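Long-range contact in putative aldehyde dehydrogenase (Burkholderia cenocepacia, PDB 4YWE), which probably oxidises aldehydes to carboxylic acids with NAD or NADP as the electron acceptor: residues E146-N158 / L221-T233. Sequence-based numbering, arbitrary orientation.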
loop_
_atom_site.group_PDB
_atom_site.type_symbol
_atom_site.label_atom_id
_atom_site.label_comp_id
_atom_site.label_asym_id
_atom_site.label_seq_id
_atom_site.Cartn_x
_atom_site.Cartn_y
_atom_site.Cartn_z
ATOM N N GLU A 146 -12.863 -0.986 -9.033
ATOM C CA GLU A 146 -13.943 -0.370 -9.791
ATOM C C GLU A 146 -15.107 -0.002 -8.889
ATOM O O GLU A 146 -15.368 -0.687 -7.901
ATOM C CB GLU A 146 -14.422 -1.317 -10.889
ATOM C CG GLU A 146 -13.338 -1.749 -11.853
ATOM C CD GLU A 146 -13.784 -2.902 -12.719
ATOM O OE1 GLU A 146 -14.616 -3.703 -12.244
ATOM O OE2 GLU A 146 -13.313 -3.004 -13.871
ATOM N N PRO A 147 -15.827 1.077 -9.236
ATOM C CA PRO A 147 -17.019 1.455 -8.473
ATOM C C PRO A 147 -18.066 0.348 -8.491
ATOM O O PRO A 147 -18.082 -0.455 -9.424
ATOM C CB PRO A 147 -17.525 2.701 -9.205
ATOM C CG PRO A 147 -16.958 2.589 -10.584
ATOM C CD PRO A 147 -15.616 1.956 -10.400
ATOM N N HIS A 148 -18.912 0.297 -7.467
ATOM C CA HIS A 148 -20.002 -0.670 -7.433
ATOM C C HIS A 148 -20.967 -0.408 -8.582
ATOM O O HIS A 148 -21.506 -1.336 -9.185
ATOM C CB HIS A 148 -20.746 -0.605 -6.098
ATOM C CG HIS A 148 -19.910 -0.981 -4.916
ATOM N ND1 HIS A 148 -19.450 -2.266 -4.706
ATOM C CD2 HIS A 148 -19.459 -0.247 -3.872
ATOM C CE1 HIS A 148 -18.749 -2.302 -3.589
ATOM N NE2 HIS A 148 -18.738 -1.090 -3.062
ATOM N N GLY A 149 -21.172 0.870 -8.880
ATOM C CA GLY A 149 -22.129 1.287 -9.888
ATOM C C GLY A 149 -23.060 2.341 -9.329
ATOM O O GLY A 149 -22.733 3.528 -9.310
ATOM N N VAL A 150 -24.225 1.903 -8.863
ATOM C CA VAL A 150 -25.157 2.797 -8.196
ATOM C C VAL A 150 -25.130 2.524 -6.697
ATOM O O VAL A 150 -25.361 1.397 -6.259
ATOM C CB VAL A 150 -26.580 2.647 -8.755
ATOM C CG1 VAL A 150 -27.553 3.498 -7.955
ATOM C CG2 VAL A 150 -26.612 3.028 -10.227
ATOM N N THR A 151 -24.836 3.557 -5.914
ATOM C CA THR A 151 -24.782 3.422 -4.464
ATOM C C THR A 151 -25.974 4.099 -3.801
ATOM O O THR A 151 -26.337 5.219 -4.153
ATOM C CB THR A 151 -23.484 4.013 -3.883
ATOM O OG1 THR A 151 -23.341 5.372 -4.314
ATOM C CG2 THR A 151 -22.278 3.208 -4.344
ATOM N N GLY A 152 -26.582 3.403 -2.845
ATOM C CA GLY A 152 -27.680 3.957 -2.075
ATOM C C GLY A 152 -27.187 4.529 -0.762
ATOM O O GLY A 152 -26.312 3.950 -0.115
ATOM N N HIS A 153 -27.748 5.664 -0.361
ATOM C CA HIS A 153 -27.278 6.355 0.833
ATOM C C HIS A 153 -28.425 6.720 1.767
ATOM O O HIS A 153 -29.306 7.502 1.408
ATOM C CB HIS A 153 -26.501 7.614 0.440
ATOM C CG HIS A 153 -25.348 7.351 -0.476
ATOM N ND1 HIS A 153 -24.049 7.241 -0.026
ATOM C CD2 HIS A 153 -25.297 7.172 -1.818
ATOM C CE1 HIS A 153 -23.249 7.008 -1.051
ATOM N NE2 HIS A 153 -23.980 6.962 -2.149
ATOM N N ILE A 154 -28.410 6.147 2.966
ATOM C CA ILE A 154 -29.380 6.498 3.994
ATOM C C ILE A 154 -28.726 7.460 4.977
ATOM O O ILE A 154 -27.819 7.082 5.719
ATOM C CB ILE A 154 -29.923 5.253 4.713
ATOM C CG1 ILE A 154 -30.415 4.219 3.698
ATOM C CG2 ILE A 154 -31.038 5.639 5.675
ATOM C CD1 ILE A 154 -31.558 4.703 2.837
ATOM N N VAL A 155 -29.186 8.705 4.973
ATOM C CA VAL A 155 -28.581 9.750 5.788
ATOM C C VAL A 155 -29.534 10.175 6.901
ATOM O O VAL A 155 -30.700 10.471 6.643
ATOM C CB VAL A 155 -28.174 10.953 4.918
ATOM C CG1 VAL A 155 -27.500 12.026 5.761
ATOM C CG2 VAL A 155 -27.256 10.497 3.792
ATOM N N PRO A 156 -29.040 10.197 8.148
ATOM C CA PRO A 156 -29.867 10.567 9.300
ATOM C C PRO A 156 -29.977 12.076 9.517
ATOM O O PRO A 156 -29.438 12.862 8.736
ATOM C CB PRO A 156 -29.144 9.899 10.470
ATOM C CG PRO A 156 -27.723 9.879 10.054
ATOM C CD PRO A 156 -27.703 9.730 8.554
ATOM N N TRP A 157 -30.673 12.464 10.581
ATOM C CA TRP A 157 -31.029 13.860 10.822
ATOM C C TRP A 157 -30.038 14.613 11.708
ATOM O O TRP A 157 -30.073 15.840 11.767
ATOM C CB TRP A 157 -32.424 13.934 11.453
ATOM C CG TRP A 157 -32.623 12.941 12.564
ATOM C CD1 TRP A 157 -33.259 11.737 12.479
ATOM C CD2 TRP A 157 -32.167 13.058 13.917
ATOM N NE1 TRP A 157 -33.234 11.100 13.695
ATOM C CE2 TRP A 157 -32.567 11.892 14.598
ATOM C CE3 TRP A 157 -31.463 14.038 14.625
ATOM C CZ2 TRP A 157 -32.288 11.676 15.945
ATOM C CZ3 TRP A 157 -31.182 13.821 15.961
ATOM C CH2 TRP A 157 -31.596 12.651 16.608
ATOM N N ASN A 158 -29.162 13.887 12.397
ATOM C CA ASN A 158 -28.294 14.507 13.397
ATOM C C ASN A 158 -27.109 15.247 12.778
ATOM O O ASN A 158 -26.699 16.293 13.278
ATOM C CB ASN A 158 -27.803 13.459 14.401
ATOM C CG ASN A 158 -27.042 12.326 13.745
ATOM O OD1 ASN A 158 -27.217 12.047 12.558
ATOM N ND2 ASN A 158 -26.192 11.662 14.520
ATOM N N LEU A 221 -35.652 2.096 -1.233
ATOM C CA LEU A 221 -34.253 2.118 -1.637
ATOM C C LEU A 221 -33.594 0.787 -1.292
ATOM O O LEU A 221 -32.938 0.170 -2.131
ATOM C CB LEU A 221 -33.516 3.283 -0.962
ATOM C CG LEU A 221 -32.047 3.561 -1.307
ATOM C CD1 LEU A 221 -31.744 5.041 -1.153
ATOM C CD2 LEU A 221 -31.097 2.746 -0.437
ATOM N N ALA A 222 -33.785 0.346 -0.053
ATOM C CA ALA A 222 -33.149 -0.868 0.446
ATOM C C ALA A 222 -33.632 -2.116 -0.291
ATOM O O ALA A 222 -32.907 -3.108 -0.382
ATOM C CB ALA A 222 -33.395 -1.010 1.942
ATOM N N ARG A 223 -34.852 -2.062 -0.818
ATOM C CA ARG A 223 -35.427 -3.194 -1.539
ATOM C C ARG A 223 -35.052 -3.203 -3.020
ATOM O O ARG A 223 -35.159 -4.233 -3.685
ATOM C CB ARG A 223 -36.952 -3.194 -1.418
ATOM C CG ARG A 223 -37.498 -3.361 -0.011
ATOM C CD ARG A 223 -39.019 -3.407 -0.053
ATOM N NE ARG A 223 -39.630 -3.184 1.252
ATOM C CZ ARG A 223 -39.950 -4.152 2.103
ATOM N NH1 ARG A 223 -39.711 -5.418 1.791
ATOM N NH2 ARG A 223 -40.508 -3.853 3.269
ATOM N N HIS A 224 -34.622 -2.055 -3.536
ATOM C CA HIS A 224 -34.433 -1.901 -4.975
ATOM C C HIS A 224 -33.257 -2.724 -5.496
ATOM O O HIS A 224 -32.140 -2.605 -4.992
ATOM C CB HIS A 224 -34.238 -0.428 -5.335
ATOM C CG HIS A 224 -34.654 -0.094 -6.734
ATOM N ND1 HIS A 224 -33.902 -0.437 -7.837
ATOM C CD2 HIS A 224 -35.751 0.541 -7.209
ATOM C CE1 HIS A 224 -34.515 -0.024 -8.931
ATOM N NE2 HIS A 224 -35.639 0.574 -8.579
ATOM N N PRO A 225 -33.514 -3.561 -6.516
ATOM C CA PRO A 225 -32.522 -4.460 -7.119
ATOM C C PRO A 225 -31.524 -3.740 -8.021
ATOM O O PRO A 225 -30.533 -4.342 -8.434
ATOM C CB PRO A 225 -33.377 -5.434 -7.944
ATOM C CG PRO A 225 -34.808 -5.162 -7.552
ATOM C CD PRO A 225 -34.840 -3.736 -7.125
ATOM N N GLY A 226 -31.789 -2.472 -8.325
ATOM C CA GLY A 226 -30.935 -1.699 -9.209
ATOM C C GLY A 226 -29.800 -0.970 -8.513
ATOM O O GLY A 226 -29.027 -0.258 -9.154
ATOM N N ILE A 227 -29.704 -1.146 -7.199
ATOM C CA ILE A 227 -28.630 -0.551 -6.410
ATOM C C ILE A 227 -27.587 -1.626 -6.124
ATOM O O ILE A 227 -27.930 -2.793 -5.940
ATOM C CB ILE A 227 -29.185 0.084 -5.116
ATOM C CG1 ILE A 227 -30.126 1.238 -5.466
ATOM C CG2 ILE A 227 -28.061 0.581 -4.214
ATOM C CD1 ILE A 227 -30.761 1.897 -4.267
ATOM N N ASP A 228 -26.314 -1.240 -6.098
ATOM C CA ASP A 228 -25.229 -2.210 -5.987
ATOM C C ASP A 228 -24.559 -2.204 -4.615
ATOM O O ASP A 228 -23.867 -3.153 -4.255
ATOM C CB ASP A 228 -24.187 -1.947 -7.074
ATOM C CG ASP A 228 -24.795 -1.914 -8.461
ATOM O OD1 ASP A 228 -25.251 -2.976 -8.934
ATOM O OD2 ASP A 228 -24.818 -0.825 -9.074
ATOM N N HIS A 229 -24.768 -1.133 -3.857
ATOM C CA HIS A 229 -24.173 -0.999 -2.530
ATOM C C HIS A 229 -24.926 0.048 -1.721
ATOM O O HIS A 229 -25.357 1.068 -2.260
ATOM C CB HIS A 229 -22.691 -0.626 -2.634
ATOM C CG HIS A 229 -22.068 -0.246 -1.326
ATOM N ND1 HIS A 229 -21.486 -1.168 -0.481
ATOM C CD2 HIS A 229 -21.938 0.956 -0.717
ATOM C CE1 HIS A 229 -21.025 -0.549 0.590
ATOM N NE2 HIS A 229 -21.287 0.740 0.472
ATOM N N ILE A 230 -25.085 -0.206 -0.428
ATOM C CA ILE A 230 -25.823 0.708 0.432
ATOM C C ILE A 230 -24.957 1.194 1.586
ATOM O O ILE A 230 -24.313 0.400 2.274
ATOM C CB ILE A 230 -27.111 0.052 0.968
ATOM C CG1 ILE A 230 -28.025 -0.355 -0.189
ATOM C CG2 ILE A 230 -27.839 0.999 1.912
ATOM C CD1 ILE A 230 -29.319 -1.003 0.254
ATOM N N SER A 231 -24.947 2.507 1.789
ATOM C CA SER A 231 -24.276 3.106 2.933
ATOM C C SER A 231 -25.314 3.575 3.946
ATOM O O SER A 231 -26.011 4.565 3.719
ATOM C CB SER A 231 -23.391 4.273 2.492
ATOM O OG SER A 231 -22.817 4.927 3.610
ATOM N N PHE A 232 -25.421 2.858 5.061
ATOM C CA PHE A 232 -26.432 3.171 6.062
ATOM C C PHE A 232 -25.836 3.790 7.322
ATOM O O PHE A 232 -24.794 3.354 7.812
ATOM C CB PHE A 232 -27.228 1.916 6.437
ATOM C CG PHE A 232 -28.277 2.156 7.490
ATOM C CD1 PHE A 232 -29.556 2.548 7.133
ATOM C CD2 PHE A 232 -27.985 1.991 8.836
ATOM C CE1 PHE A 232 -30.523 2.773 8.096
ATOM C CE2 PHE A 232 -28.944 2.216 9.803
ATOM C CZ PHE A 232 -30.217 2.604 9.435
ATOM N N THR A 233 -26.524 4.800 7.845
ATOM C CA THR A 233 -26.184 5.392 9.132
ATOM C C THR A 233 -27.462 5.682 9.910
ATOM O O THR A 233 -28.265 6.522 9.504
ATOM C CB THR A 233 -25.377 6.693 8.977
ATOM O OG1 THR A 233 -24.172 6.429 8.250
ATOM C CG2 THR A 233 -25.028 7.261 10.342
HETATM O O HOH W 1 -24.823 6.524 5.346
#
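Asp228 and Val150 grip each other twice where Val150 opens strand 150-155 and Asp228 immediately precedes the neighbouring parallel strand 229-233, in the Rossmann-like sheet expected to bind the dinucleotide in aldehyde dehydrogenases. Val150 N donates to the anti lone pair of Asp228 OD2 at 2.8 Å, almost straight, while Asp228 N returns a bond to Val150 O. With CG beside its own backbone N (chi1 -54°), Asp228 turns its carboxylate to the N-H of Val150. The same OD2 also forms a salt bridge with Arg59, which probably favours the charged carboxylate.

Beyond this clasp the strand axes run at 16° to each other, and the parallel register is set by Gly152 N to His229 O (2.7 Å), Ser231 N to Gly152 O and Ile154 N to Ser231 O.

The rings of His148 and His229 are nearly parallel (6°) but offset, with little ring-on-ring overlap. The closer fit is a CH-pi contact: His229 CB stands over one face of the His148 ring, 3.8 Å from its centroid and toward the rim. A hydrogen bond from His148 NE2 to Gly475 O helps fix that ring.

On the face bearing Ile154 and Phe232, Ile154 splits its branches. Ile154 CB lies 3.6 Å from Phe232 CD1, whereas Ile154 CD1 runs past Leu221 CD2 at 3.8 Å, joining helix 214-223 to the sheet.

At the C-terminal end, toward the predicted active-site Glu256, Pro156 CG packs against Thr233 CG2. Here Ser231 OG is bonded to Glu467 and Thr233 OG1 to Arg166, and a water donates to Ile154 O (3.1 Å) and to Ser231 OG, and also bonds Thr233 OG1 at 3.0 Å.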